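Local atomic coordinates of PTS system, IIA component (Streptococcus pneumoniae serotype 4, PDB entry 5T3U), a protein that probably relays phosphoryl groups as the cytoplasmic IIA component of a sugar phosphotransferase system associated with fucose utilization. Residues A[55-58]-A[59-63]; A[42-45]-A[46-50]; A[123-126]-A[127-130]; A[23-26]-A[27-31]. One frame throughout, in Å; residues are numbered along the deposited sequence.

Contact 1: A[55-58]-A[59-63]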
ATOM      1  N   HIS A  55     -12.827  11.244  16.108  1.00 35.00           N
ATOM      2  CA  HIS A  55     -13.649  10.408  16.960  1.00 36.13           C
ATOM      3  C   HIS A  55     -14.183   9.161  16.275  1.00 35.17           C
ATOM      4  O   HIS A  55     -14.389   8.145  16.928  1.00 34.99           O
ATOM      5  CB  HIS A  55     -14.697  11.190  17.773  1.00 36.19           C
ATOM      6  CG  HIS A  55     -15.552  12.094  16.955  1.00 38.81           C
ATOM      7  ND1 HIS A  55     -16.454  11.618  16.022  1.00 40.37           N
ATOM      8  CD2 HIS A  55     -15.692  13.444  16.968  1.00 39.37           C
ATOM      9  CE1 HIS A  55     -17.078  12.644  15.458  1.00 41.15           C
ATOM     10  NE2 HIS A  55     -16.637  13.760  16.017  1.00 41.01           N
ATOM     11  N   TYR A  56     -14.329   9.224  14.954  1.00 35.48           N
ATOM     12  CA  TYR A  56     -14.605   8.037  14.147  1.00 35.91           C
ATOM     13  C   TYR A  56     -13.513   7.028  14.337  1.00 34.26           C
ATOM     14  O   TYR A  56     -13.789   5.844  14.551  1.00 33.98           O
ATOM     15  CB  TYR A  56     -14.625   8.359  12.654  1.00 37.29           C
ATOM     16  CG  TYR A  56     -15.806   9.121  12.145  1.00 43.09           C
ATOM     17  CD1 TYR A  56     -17.076   8.994  12.728  1.00 49.63           C
ATOM     18  CD2 TYR A  56     -15.663   9.955  11.027  1.00 47.99           C
ATOM     19  CE1 TYR A  56     -18.187   9.722  12.208  1.00 52.60           C
ATOM     20  CE2 TYR A  56     -16.734  10.664  10.509  1.00 51.56           C
ATOM     21  CZ  TYR A  56     -17.989  10.550  11.095  1.00 54.22           C
ATOM     22  OH  TYR A  56     -19.022  11.272  10.537  1.00 57.48           O
ATOM     23  N   PHE A  57     -12.272   7.516  14.239  1.00 32.82           N
ATOM     24  CA  PHE A  57     -11.070   6.722  14.482  1.00 31.58           C
ATOM     25  C   PHE A  57     -11.054   6.068  15.866  1.00 31.39           C
ATOM     26  O   PHE A  57     -10.843   4.860  15.994  1.00 30.24           O
ATOM     27  CB  PHE A  57      -9.783   7.557  14.276  1.00 30.91           C
ATOM     28  CG  PHE A  57      -8.533   6.731  14.371  1.00 30.91           C
ATOM     29  CD1 PHE A  57      -7.949   6.202  13.234  1.00 32.28           C
ATOM     30  CD2 PHE A  57      -7.979   6.427  15.602  1.00 29.87           C
ATOM     31  CE1 PHE A  57      -6.811   5.380  13.327  1.00 32.31           C
ATOM     32  CE2 PHE A  57      -6.858   5.619  15.707  1.00 30.32           C
ATOM     33  CZ  PHE A  57      -6.277   5.090  14.550  1.00 31.73           C
ATOM     34  N   LYS A  58     -11.246   6.890  16.903  1.00 31.24           N
ATOM     35  CA  LYS A  58     -11.277   6.410  18.273  1.00 30.71           C
ATOM     36  C   LYS A  58     -12.325   5.320  18.418  1.00 30.35           C
ATOM     37  O   LYS A  58     -12.049   4.269  18.972  1.00 30.53           O
ATOM     38  CB  LYS A  58     -11.531   7.569  19.255  1.00 30.62           C
ATOM     39  CG  LYS A  58     -11.659   7.149  20.741  1.00 30.55           C
ATOM     40  CD  LYS A  58     -12.108   8.354  21.617  1.00 31.30           C
ATOM     41  CE  LYS A  58     -12.005   8.059  23.131  1.00 32.83           C
ATOM     42  NZ  LYS A  58     -12.785   6.820  23.511  1.00 32.99           N
ATOM     43  N   ASN A  59     -13.520   5.579  17.906  1.00 31.31           N
ATOM     44  CA  ASN A  59     -14.623   4.614  17.932  1.00 31.65           C
ATOM     45  C   ASN A  59     -14.331   3.294  17.233  1.00 31.09           C
ATOM     46  O   ASN A  59     -14.711   2.239  17.734  1.00 31.30           O
ATOM     47  CB  ASN A  59     -15.903   5.254  17.338  1.00 32.74           C
ATOM     48  CG  ASN A  59     -16.597   6.209  18.313  1.00 36.83           C
ATOM     49  OD1 ASN A  59     -16.271   6.258  19.507  1.00 40.65           O
ATOM     50  ND2 ASN A  59     -17.566   6.970  17.806  1.00 41.03           N
ATOM     51  N   GLN A  60     -13.663   3.333  16.075  1.00 31.26           N
ATOM     52  CA  GLN A  60     -13.253   2.085  15.379  1.00 30.12           C
ATOM     53  C   GLN A  60     -12.308   1.238  16.231  1.00 29.86           C
ATOM     54  O   GLN A  60     -12.471   0.006  16.299  1.00 29.28           O
ATOM     55  CB  GLN A  60     -12.582   2.362  14.012  1.00 30.79           C
ATOM     56  CG  GLN A  60     -13.431   3.107  13.004  1.00 30.80           C
ATOM     57  CD  GLN A  60     -14.491   2.236  12.384  1.00 35.99           C
ATOM     58  OE1 GLN A  60     -15.459   1.848  13.049  1.00 37.71           O
ATOM     59  NE2 GLN A  60     -14.323   1.920  11.077  1.00 36.83           N
ATOM     60  N   VAL A  61     -11.324   1.869  16.875  1.00 29.13           N
ATOM     61  CA  VAL A  61     -10.373   1.095  17.692  1.00 29.49           C
ATOM     62  C   VAL A  61     -11.067   0.518  18.947  1.00 30.82           C
ATOM     63  O   VAL A  61     -10.905  -0.670  19.258  1.00 30.48           O
ATOM     64  CB  VAL A  61      -9.109   1.877  18.095  1.00 29.35           C
ATOM     65  CG1 VAL A  61      -8.243   1.046  19.056  1.00 27.63           C
ATOM     66  CG2 VAL A  61      -8.266   2.274  16.878  1.00 28.73           C
ATOM     67  N   ASP A  62     -11.846   1.357  19.644  1.00 31.80           N
ATOM     68  CA  ASP A  62     -12.593   0.940  20.841  1.00 32.36           C
ATOM     69  C   ASP A  62     -13.509  -0.240  20.545  1.00 32.52           C
ATOM     70  O   ASP A  62     -13.517  -1.233  21.275  1.00 33.03           O
ATOM     71  CB  ASP A  62     -13.447   2.102  21.380  1.00 32.56           C
ATOM     72  CG  ASP A  62     -12.619   3.211  22.003  1.00 33.19           C
ATOM     73  OD1 ASP A  62     -11.434   2.985  22.337  1.00 33.84           O
ATOM     74  OD2 ASP A  62     -13.166   4.323  22.194  1.00 34.80           O
ATOM     75  N   GLU A  63     -14.271  -0.142  19.468  1.00 32.37           N
ATOM     76  CA  GLU A  63     -15.187  -1.219  19.105  1.00 33.41           C
ATOM     77  C   GLU A  63     -14.507  -2.525  18.707  1.00 32.93           C
ATOM     78  O   GLU A  63     -15.012  -3.613  18.977  1.00 33.05           O
ATOM     79  CB  GLU A  63     -16.178  -0.750  18.046  1.00 33.70           C
ATOM     80  CG  GLU A  63     -17.217   0.180  18.654  1.00 37.87           C
ATOM     81  CD  GLU A  63     -17.964   1.001  17.623  1.00 43.65           C
ATOM     82  OE1 GLU A  63     -18.260   2.176  17.939  1.00 48.31           O
ATOM     83  OE2 GLU A  63     -18.252   0.487  16.512  1.00 45.15           O
TER
HETATM   84  O   HOH W   1     -10.273   5.304  23.690  1.00 38.67           O
HETATM   85  O   HOH W   2     -15.537   7.816  22.138  1.00 53.38           O
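Helix 50-65, which follows strand 39-44 in the parallel alpha/beta fold of this mannose-family IIA domain, carries an i to i+4 salt bridge between K58 and D62 along its flank beside helix 81-90, where K58 also touches R89 and D62 touches F90. K58 NZ lies 2.8 Å from D62 OD2 and approaches the syn lone pair, on the side of the other carboxylate oxygen. The lysine chain leaves with CG anti to the backbone N (chi1 177°) and stays extended until its last torsion, whose bend (chi4 -56°) turns NZ in to the carboxylate oxygen. One water accepts from NZ and donates to D62 OD1, so the ammonium group reaches both oxygens, one directly and one through solvent. A second water links NZ to N59 OD1.

Beneath, the backbone keeps regular alpha-helical bonds, among them D62 N to K58 O at 3.0 Å, with an N-H...O angle of 173°. On the inner side F57 and V61 lie alongside each other, pointing the same way, and the ring atom CE2 of F57 rests 3.8 Å from V61 CG2. Both pack on L12 of strand 7-16 and V73 of strand 68-75, where a flat ring and a branched aliphatic group suit a helix laid on a sheet. Q60 OE1 hydrogen-bonds R40 NH1, a group that also forms a salt bridge with E63.

The helix is thus amphipathic: hydrocarbon faces the sheet, while K58 and D62 on the flank probably offset each other's charge. NZ, with one carboxylate oxygen and two waters as partners, probably keeps D62 ionised.

Contact 2: A[42-45]-A[46-50]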
ATOM      1  N   LEU A  42     -10.708   2.933   7.611  1.00 29.35           N
ATOM      2  CA  LEU A  42     -11.180   4.312   7.726  1.00 30.41           C
ATOM      3  C   LEU A  42     -10.353   5.195   6.811  1.00 30.22           C
ATOM      4  O   LEU A  42      -9.131   5.153   6.861  1.00 30.60           O
ATOM      5  CB  LEU A  42     -11.036   4.787   9.179  1.00 29.60           C
ATOM      6  CG  LEU A  42     -11.690   6.110   9.578  1.00 32.83           C
ATOM      7  CD1 LEU A  42     -13.221   6.037   9.334  1.00 32.09           C
ATOM      8  CD2 LEU A  42     -11.388   6.381  11.082  1.00 32.25           C
ATOM      9  N   GLY A  43     -11.024   6.005   5.990  1.00 31.27           N
ATOM     10  CA  GLY A  43     -10.344   6.966   5.141  1.00 31.88           C
ATOM     11  C   GLY A  43     -10.682   8.397   5.519  1.00 32.84           C
ATOM     12  O   GLY A  43     -11.839   8.717   5.729  1.00 32.75           O
ATOM     13  N   LEU A  44      -9.663   9.249   5.605  1.00 32.95           N
ATOM     14  CA  LEU A  44      -9.853  10.665   5.794  1.00 33.63           C
ATOM     15  C   LEU A  44      -9.991  11.299   4.410  1.00 33.74           C
ATOM     16  O   LEU A  44      -9.020  11.445   3.680  1.00 33.56           O
ATOM     17  CB  LEU A  44      -8.684  11.271   6.589  1.00 33.62           C
ATOM     18  CG  LEU A  44      -8.636  12.809   6.702  1.00 35.09           C
ATOM     19  CD1 LEU A  44      -9.945  13.357   7.248  1.00 36.64           C
ATOM     20  CD2 LEU A  44      -7.450  13.251   7.545  1.00 33.16           C
ATOM     21  N   MET A  45     -11.221  11.647   4.053  1.00 34.51           N
ATOM     22  CA  MET A  45     -11.558  12.054   2.704  1.00 35.56           C
ATOM     23  C   MET A  45     -11.277  13.541   2.464  1.00 36.39           C
ATOM     24  O   MET A  45     -11.176  14.321   3.430  1.00 36.45           O
ATOM     25  CB  MET A  45     -13.011  11.679   2.397  1.00 35.21           C
ATOM     26  CG  MET A  45     -13.296  10.178   2.588  1.00 36.62           C
ATOM     27  SD  MET A  45     -12.192   9.126   1.588  1.00 38.62           S
ATOM     28  CE  MET A  45     -12.869   9.401  -0.051  1.00 37.67           C
ATOM     29  N   PRO A  46     -11.070  13.932   1.180  1.00 37.07           N
ATOM     30  CA  PRO A  46     -10.993  15.361   0.814  1.00 37.45           C
ATOM     31  C   PRO A  46     -12.214  16.100   1.371  1.00 37.67           C
ATOM     32  O   PRO A  46     -13.326  15.589   1.269  1.00 37.57           O
ATOM     33  CB  PRO A  46     -11.058  15.321  -0.726  1.00 38.03           C
ATOM     34  CG  PRO A  46     -10.353  13.983  -1.075  1.00 37.21           C
ATOM     35  CD  PRO A  46     -10.763  13.041   0.038  1.00 36.78           C
ATOM     36  N   GLY A  47     -12.009  17.263   1.981  1.00 38.47           N
ATOM     37  CA  GLY A  47     -13.128  18.031   2.540  1.00 39.43           C
ATOM     38  C   GLY A  47     -13.553  17.668   3.977  1.00 40.11           C
ATOM     39  O   GLY A  47     -14.386  18.367   4.550  1.00 39.94           O
ATOM     40  N   GLU A  48     -13.008  16.576   4.541  1.00 39.10           N
ATOM     41  CA  GLU A  48     -13.271  16.182   5.934  1.00 38.50           C
ATOM     42  C   GLU A  48     -12.202  16.772   6.831  1.00 37.47           C
ATOM     43  O   GLU A  48     -11.035  16.830   6.435  1.00 38.10           O
ATOM     44  CB  GLU A  48     -13.255  14.646   6.107  1.00 38.90           C
ATOM     45  CG  GLU A  48     -14.355  13.917   5.364  1.00 41.81           C
ATOM     46  CD  GLU A  48     -14.408  12.408   5.677  1.00 46.30           C
ATOM     47  OE1 GLU A  48     -13.414  11.841   6.228  1.00 41.68           O
ATOM     48  OE2 GLU A  48     -15.474  11.796   5.374  1.00 49.10           O
ATOM     49  N   ASN A  49     -12.574  17.217   8.031  1.00 36.12           N
ATOM     50  CA  ASN A  49     -11.584  17.790   8.963  1.00 35.93           C
ATOM     51  C   ASN A  49     -11.160  16.748   9.994  1.00 34.40           C
ATOM     52  O   ASN A  49     -11.831  15.740  10.150  1.00 33.57           O
ATOM     53  CB  ASN A  49     -12.140  19.050   9.649  1.00 36.33           C
ATOM     54  CG  ASN A  49     -13.344  18.744  10.487  1.00 37.48           C
ATOM     55  OD1 ASN A  49     -13.219  18.132  11.551  1.00 39.97           O
ATOM     56  ND2 ASN A  49     -14.524  19.097   9.992  1.00 39.55           N
ATOM     57  N   ILE A  50     -10.050  16.991  10.678  1.00 34.12           N
ATOM     58  CA  ILE A  50      -9.535  16.046  11.656  1.00 34.99           C
ATOM     59  C   ILE A  50     -10.365  15.969  12.945  1.00 35.37           C
ATOM     60  O   ILE A  50     -10.115  15.090  13.786  1.00 34.55           O
ATOM     61  CB  ILE A  50      -8.031  16.293  12.023  1.00 35.23           C
ATOM     62  CG1 ILE A  50      -7.826  17.720  12.537  1.00 36.17           C
ATOM     63  CG2 ILE A  50      -7.114  16.014  10.797  1.00 37.25           C
ATOM     64  CD1 ILE A  50      -6.439  18.009  13.028  1.00 34.46           C
TER
HETATM   65  O   HOH W   3      -9.072  15.741   4.382  1.00 49.82           O
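A type II beta turn from M45 to E48 takes the chain out of strand 39-44 towards helix 50-65. The turn is closed by E48 N donating to M45 O over 3.1 Å, with the donor 44° above the carbonyl plane. P46 occupies the second position, its ring fixing phi, and G47 the third, where the positive phi of 86° would press a side chain against the preceding carbonyl oxygen. A water donates to both M45 O, 2.7 Å away, and E48 O, bridging the two limbs; M45 O therefore takes two bonds.

The side chain of E48 folds back over the turn. With CG beside its own backbone N and the chain extended beyond, it lies alongside M45, and OE1 receives M45 N at 3.1 Å in a nearly straight bond of 173°, met from above the carboxylate plane. On the inner side L44 slides past E48 in the opposite direction, CD1 lying 3.7 Å from E48 CB, while its CD2 is 4.3 Å from I50 CG2; L44 also packs on F53 of the following helix. N49 is the N-cap of that helix, its OD1 accepting from V51 N and its own N donating to E52 OE1.

M45 and P46 meet M25 and M29 of the second subunit. Glutamate suits the last position because its length lets one residue close the turn with its amide and satisfy the N-H of M45 with its carboxylate. These two bonds tie both ends of the turn together, and the M45 amide would probably offset part of the glutamate's charge.

Contact 3: A[123-126]-A[127-130]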
ATOM      1  N   ILE A 123       7.082 -10.134  11.479  1.00 30.78           N
ATOM      2  CA  ILE A 123       6.082  -9.796  10.456  1.00 30.05           C
ATOM      3  C   ILE A 123       6.429  -8.460   9.808  1.00 30.36           C
ATOM      4  O   ILE A 123       6.459  -8.362   8.589  1.00 30.23           O
ATOM      5  CB  ILE A 123       4.651  -9.787  11.038  1.00 30.04           C
ATOM      6  CG1 ILE A 123       4.232 -11.234  11.353  1.00 29.15           C
ATOM      7  CG2 ILE A 123       3.665  -9.087  10.076  1.00 27.27           C
ATOM      8  CD1 ILE A 123       2.817 -11.398  11.850  1.00 30.50           C
ATOM      9  N   VAL A 124       6.736  -7.459  10.624  1.00 30.84           N
ATOM     10  CA  VAL A 124       7.147  -6.133  10.121  1.00 31.44           C
ATOM     11  C   VAL A 124       8.434  -6.208   9.263  1.00 32.45           C
ATOM     12  O   VAL A 124       8.473  -5.699   8.142  1.00 31.85           O
ATOM     13  CB  VAL A 124       7.255  -5.092  11.250  1.00 31.96           C
ATOM     14  CG1 VAL A 124       7.929  -3.762  10.745  1.00 29.39           C
ATOM     15  CG2 VAL A 124       5.836  -4.808  11.808  1.00 30.64           C
ATOM     16  N   HIS A 125       9.455  -6.874   9.792  1.00 33.03           N
ATOM     17  CA  HIS A 125      10.706  -7.092   9.082  1.00 34.13           C
ATOM     18  C   HIS A 125      10.444  -7.782   7.731  1.00 33.39           C
ATOM     19  O   HIS A 125      10.980  -7.365   6.710  1.00 33.37           O
ATOM     20  CB  HIS A 125      11.690  -7.902   9.955  1.00 34.59           C
ATOM     21  CG  HIS A 125      13.004  -8.190   9.285  1.00 39.15           C
ATOM     22  ND1 HIS A 125      13.962  -7.221   9.066  1.00 42.59           N
ATOM     23  CD2 HIS A 125      13.518  -9.341   8.787  1.00 42.27           C
ATOM     24  CE1 HIS A 125      15.006  -7.761   8.461  1.00 41.34           C
ATOM     25  NE2 HIS A 125      14.761  -9.045   8.278  1.00 41.69           N
ATOM     26  N   ASN A 126       9.609  -8.816   7.714  1.00 32.28           N
ATOM     27  CA  ASN A 126       9.323  -9.492   6.450  1.00 32.37           C
ATOM     28  C   ASN A 126       8.548  -8.600   5.451  1.00 31.41           C
ATOM     29  O   ASN A 126       8.742  -8.707   4.240  1.00 31.44           O
ATOM     30  CB  ASN A 126       8.548 -10.791   6.676  1.00 32.69           C
ATOM     31  CG  ASN A 126       9.376 -11.894   7.354  1.00 35.41           C
ATOM     32  OD1 ASN A 126      10.612 -11.864   7.415  1.00 39.30           O
ATOM     33  ND2 ASN A 126       8.675 -12.906   7.823  1.00 38.21           N
ATOM     34  N   ALA A 127       7.669  -7.750   5.966  1.00 30.04           N
ATOM     35  CA  ALA A 127       6.911  -6.819   5.133  1.00 30.44           C
ATOM     36  C   ALA A 127       7.814  -5.760   4.496  1.00 30.25           C
ATOM     37  O   ALA A 127       7.576  -5.387   3.337  1.00 30.28           O
ATOM     38  CB  ALA A 127       5.811  -6.148   5.939  1.00 29.22           C
ATOM     39  N   GLN A 128       8.815  -5.273   5.244  1.00 30.38           N
ATOM     40  CA  GLN A 128       9.852  -4.379   4.677  1.00 32.28           C
ATOM     41  C   GLN A 128      10.608  -5.063   3.529  1.00 32.20           C
ATOM     42  O   GLN A 128      10.819  -4.465   2.486  1.00 32.73           O
ATOM     43  CB  GLN A 128      10.866  -3.908   5.738  1.00 32.64           C
ATOM     44  CG  GLN A 128      10.252  -3.042   6.843  1.00 36.23           C
ATOM     45  CD  GLN A 128      11.214  -2.791   7.987  1.00 42.21           C
ATOM     46  OE1 GLN A 128      12.102  -3.612   8.250  1.00 42.73           O
ATOM     47  NE2 GLN A 128      11.033  -1.662   8.693  1.00 42.45           N
ATOM     48  N   ASN A 129      10.973  -6.326   3.726  1.00 31.89           N
ATOM     49  CA  ASN A 129      11.711  -7.083   2.738  1.00 31.86           C
ATOM     50  C   ASN A 129      10.861  -7.457   1.548  1.00 31.47           C
ATOM     51  O   ASN A 129      11.407  -7.861   0.537  1.00 31.68           O
ATOM     52  CB  ASN A 129      12.280  -8.365   3.352  1.00 32.56           C
ATOM     53  CG  ASN A 129      13.548  -8.119   4.195  1.00 35.90           C
ATOM     54  OD1 ASN A 129      14.214  -7.082   4.077  1.00 37.68           O
ATOM     55  ND2 ASN A 129      13.884  -9.094   5.041  1.00 40.06           N
ATOM     56  N   SER A 130       9.528  -7.392   1.698  1.00 30.31           N
ATOM     57  CA  SER A 130       8.588  -7.620   0.592  1.00 28.89           C
ATOM     58  C   SER A 130       8.438  -6.435  -0.382  1.00 27.88           C
ATOM     59  O   SER A 130       7.829  -6.577  -1.445  1.00 28.47           O
ATOM     60  CB  SER A 130       7.223  -7.952   1.128  1.00 28.25           C
ATOM     61  OG  SER A 130       7.228  -9.215   1.776  1.00 30.14           O
TER
HETATM   62  O   HOH W   4      12.220 -11.219   4.841  1.00 50.48           O
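S130 OG gives its hydrogen to N126 O at 2.9 Å, from a position tilted 33° out of the carbonyl plane, while S130 N reaches the same oxygen only in a weak bond. The hydroxyl is put there by chi1 of -68°, which sets OG beside the backbone N and turns it back along the chain.

On the outer side the ring of H125 and the amide of N129 cross obliquely, their planes 71° apart; NE2 of H125 is 3.4 Å from N129 ND2. A water accepts from N129 ND2 at 2.7 Å and donates to N126 OD1, joining two asparagines whose short amides suit an exposed helix surface. Q128 crosses H125 at about a right angle, bringing its OE1 within 3.8 Å of H125 CA.

Beneath these side chains, regular backbone bonds of helix 120-129 hold them in place, among them Q128 N to V124 O at 2.9 Å. Further out, small A127 lets helix 104-112 approach, touching L106, which also meets I123; A127 O accepts from N103 ND2. V124 and A127 pack on L131 of the second subunit, and Q128 NE2 donates to the carbonyl O of that same residue.

The chemistry is accordingly divided: aliphatic side chains face helix 104-112 and the partner chain, and the polar groups of H125, N126 and N129 face outward. N126 O is gripped by a hydroxyl donor and a weak backbone one, and the glutamine spends its amide N-H on the dimer.

Contact 4: A[23-26]-A[27-31]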
ATOM      1  N   ALA A  23      -6.811  -1.333  -0.140  1.00 24.57           N
ATOM      2  CA  ALA A  23      -5.940  -2.388   0.410  1.00 25.16           C
ATOM      3  C   ALA A  23      -6.719  -3.574   0.993  1.00 25.18           C
ATOM      4  O   ALA A  23      -6.369  -4.725   0.749  1.00 25.54           O
ATOM      5  CB  ALA A  23      -4.966  -1.824   1.436  1.00 24.72           C
ATOM      6  N   LEU A  24      -7.797  -3.313   1.714  1.00 25.59           N
ATOM      7  CA  LEU A  24      -8.569  -4.432   2.273  1.00 26.39           C
ATOM      8  C   LEU A  24      -9.209  -5.258   1.187  1.00 26.83           C
ATOM      9  O   LEU A  24      -9.151  -6.464   1.247  1.00 27.58           O
ATOM     10  CB  LEU A  24      -9.661  -3.975   3.247  1.00 25.88           C
ATOM     11  CG  LEU A  24     -10.447  -5.128   3.918  1.00 26.70           C
ATOM     12  CD1 LEU A  24      -9.543  -6.204   4.642  1.00 24.35           C
ATOM     13  CD2 LEU A  24     -11.482  -4.556   4.905  1.00 24.20           C
ATOM     14  N   MET A  25      -9.859  -4.595   0.235  1.00 27.85           N
ATOM     15  CA  MET A  25     -10.511  -5.238  -0.913  1.00 28.74           C
ATOM     16  C   MET A  25      -9.523  -6.190  -1.592  1.00 28.23           C
ATOM     17  O   MET A  25      -9.818  -7.368  -1.792  1.00 28.61           O
ATOM     18  CB  MET A  25     -10.971  -4.154  -1.908  1.00 28.83           C
ATOM     19  CG  MET A  25     -11.718  -4.651  -3.089  1.00 29.36           C
ATOM     20  SD  MET A  25     -10.653  -5.264  -4.454  1.00 28.96           S
ATOM     21  CE  MET A  25     -11.997  -5.548  -5.635  1.00 26.24           C
ATOM     22  N   THR A  26      -8.324  -5.685  -1.875  1.00 27.86           N
ATOM     23  CA  THR A  26      -7.274  -6.487  -2.509  1.00 26.73           C
ATOM     24  C   THR A  26      -6.822  -7.627  -1.606  1.00 27.45           C
ATOM     25  O   THR A  26      -6.655  -8.758  -2.071  1.00 27.25           O
ATOM     26  CB  THR A  26      -6.099  -5.605  -2.883  1.00 26.67           C
ATOM     27  OG1 THR A  26      -6.527  -4.699  -3.904  1.00 25.63           O
ATOM     28  CG2 THR A  26      -4.910  -6.421  -3.389  1.00 25.57           C
ATOM     29  N   ALA A  27      -6.626  -7.348  -0.314  1.00 27.54           N
ATOM     30  CA  ALA A  27      -6.203  -8.395   0.616  1.00 28.31           C
ATOM     31  C   ALA A  27      -7.224  -9.536   0.666  1.00 29.15           C
ATOM     32  O   ALA A  27      -6.836 -10.696   0.791  1.00 29.16           O
ATOM     33  CB  ALA A  27      -5.937  -7.825   2.061  1.00 28.08           C
ATOM     34  N   GLU A  28      -8.516  -9.197   0.540  1.00 29.46           N
ATOM     35  CA  GLU A  28      -9.587 -10.193   0.598  1.00 30.87           C
ATOM     36  C   GLU A  28      -9.589 -11.100  -0.632  1.00 32.06           C
ATOM     37  O   GLU A  28     -10.102 -12.238  -0.577  1.00 32.26           O
ATOM     38  CB  GLU A  28     -10.949  -9.528   0.819  1.00 30.48           C
ATOM     39  CG  GLU A  28     -11.064  -8.907   2.231  1.00 30.84           C
ATOM     40  CD  GLU A  28     -12.294  -8.063   2.431  1.00 32.92           C
ATOM     41  OE1 GLU A  28     -12.668  -7.285   1.523  1.00 37.11           O
ATOM     42  OE2 GLU A  28     -12.888  -8.153   3.522  1.00 33.25           O
ATOM     43  N   MET A  29      -8.983 -10.619  -1.720  1.00 32.18           N
ATOM     44  CA  MET A  29      -8.834 -11.450  -2.918  1.00 33.07           C
ATOM     45  C   MET A  29      -7.877 -12.590  -2.632  1.00 33.77           C
ATOM     46  O   MET A  29      -7.953 -13.636  -3.272  1.00 35.07           O
ATOM     47  CB  MET A  29      -8.364 -10.633  -4.108  1.00 32.62           C
ATOM     48  CG  MET A  29      -9.441  -9.704  -4.652  1.00 31.21           C
ATOM     49  SD  MET A  29      -8.883  -8.692  -6.042  1.00 31.99           S
ATOM     50  CE  MET A  29      -8.547  -9.976  -7.259  1.00 30.90           C
ATOM     51  N   PHE A  30      -7.001 -12.401  -1.651  1.00 34.09           N
ATOM     52  CA  PHE A  30      -6.067 -13.446  -1.253  1.00 34.77           C
ATOM     53  C   PHE A  30      -6.521 -14.280  -0.065  1.00 34.90           C
ATOM     54  O   PHE A  30      -6.332 -15.481  -0.066  1.00 35.13           O
ATOM     55  CB  PHE A  30      -4.669 -12.853  -0.997  1.00 35.34           C
ATOM     56  CG  PHE A  30      -4.079 -12.195  -2.217  1.00 37.62           C
ATOM     57  CD1 PHE A  30      -3.541 -12.968  -3.245  1.00 41.04           C
ATOM     58  CD2 PHE A  30      -4.086 -10.823  -2.347  1.00 38.06           C
ATOM     59  CE1 PHE A  30      -3.017 -12.368  -4.396  1.00 42.13           C
ATOM     60  CE2 PHE A  30      -3.554 -10.214  -3.480  1.00 42.16           C
ATOM     61  CZ  PHE A  30      -3.039 -10.985  -4.514  1.00 40.93           C
ATOM     62  N   VAL A  31      -7.117 -13.650   0.945  1.00 34.19           N
ATOM     63  CA  VAL A  31      -7.394 -14.335   2.209  1.00 34.37           C
ATOM     64  C   VAL A  31      -8.888 -14.555   2.477  1.00 34.85           C
ATOM     65  O   VAL A  31      -9.256 -15.105   3.514  1.00 36.16           O
ATOM     66  CB  VAL A  31      -6.746 -13.580   3.405  1.00 34.57           C
ATOM     67  CG1 VAL A  31      -5.257 -13.420   3.170  1.00 33.97           C
ATOM     68  CG2 VAL A  31      -7.371 -12.207   3.578  1.00 32.95           C
TER
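L24 and E28 meet through opposite choices of first torsion: L24 sends CG away from its backbone N and forward along the helix (chi1 -177°), whereas E28 keeps CG beside its own N (chi1 -69°) and leans back over the preceding turn. They cross so that L24 CG lies 3.8 Å from E28 CD, and L24 CD1 is 3.9 Å from E28 CG. CG and CD1 of L24 thus cover the stem of E28, whose carboxylate binds T34 through OE2. L24 itself reaches V39 and T41 of the next strand.

M25 and M29 repeat the pattern a residue later. Their thioethers approach with the sulfurs 4.2 Å apart, and these flexible, polarizable side chains cover G17 of the second subunit. T26 and F30 lie alongside, pointing the same way; CG2 of T26 is 4.0 Å from F30 CE2, and F30 CD2 comes within 3.3 Å of T26 O. The threonine OG1 sits among three partners that share it, G22 O within the chain and H16 O and F19 N of the second subunit, while the F30 ring packs edge-to-face with H16 of that subunit.

The backbone is regular at first, with A27 N to A23 O at 2.8 Å and E28 N to L24 O at 2.9 Å. Around M29 it loosens, M29 N making only weak bonds to M25 O and T26 O, and A27 O accepts from both F30 N and V31 N as the helix closes.

Helix 19-31 is the crossover of a beta-alpha-beta unit joining parallel strands 7-16 and 39-44, and here one of its faces also serves as a dimer interface.

Overall arrangement
The four contacts are local and follow along the chain in the order 4, 2, 1, 3. Contacts 4, 2 and 1 run through successive elements, helix 19-31, the end of strand 39-44 and helix 50-65; contacts 1 and 2 touch where L42 meets F57. Contact 2 is a surface turn built on backbone and carboxylate bonds, whereas the other three are partly buried. Contact 1 combines an ion pair on the helix flank with a sheet-facing apolar pair and meets no other chain. Contacts 2, 3 and 4 all reach the second subunit, with methionines in 2 and 4, and an amide and aliphatic groups in 3. Contacts 1 and 3, centres about 27 Å apart, flank the chain's centre.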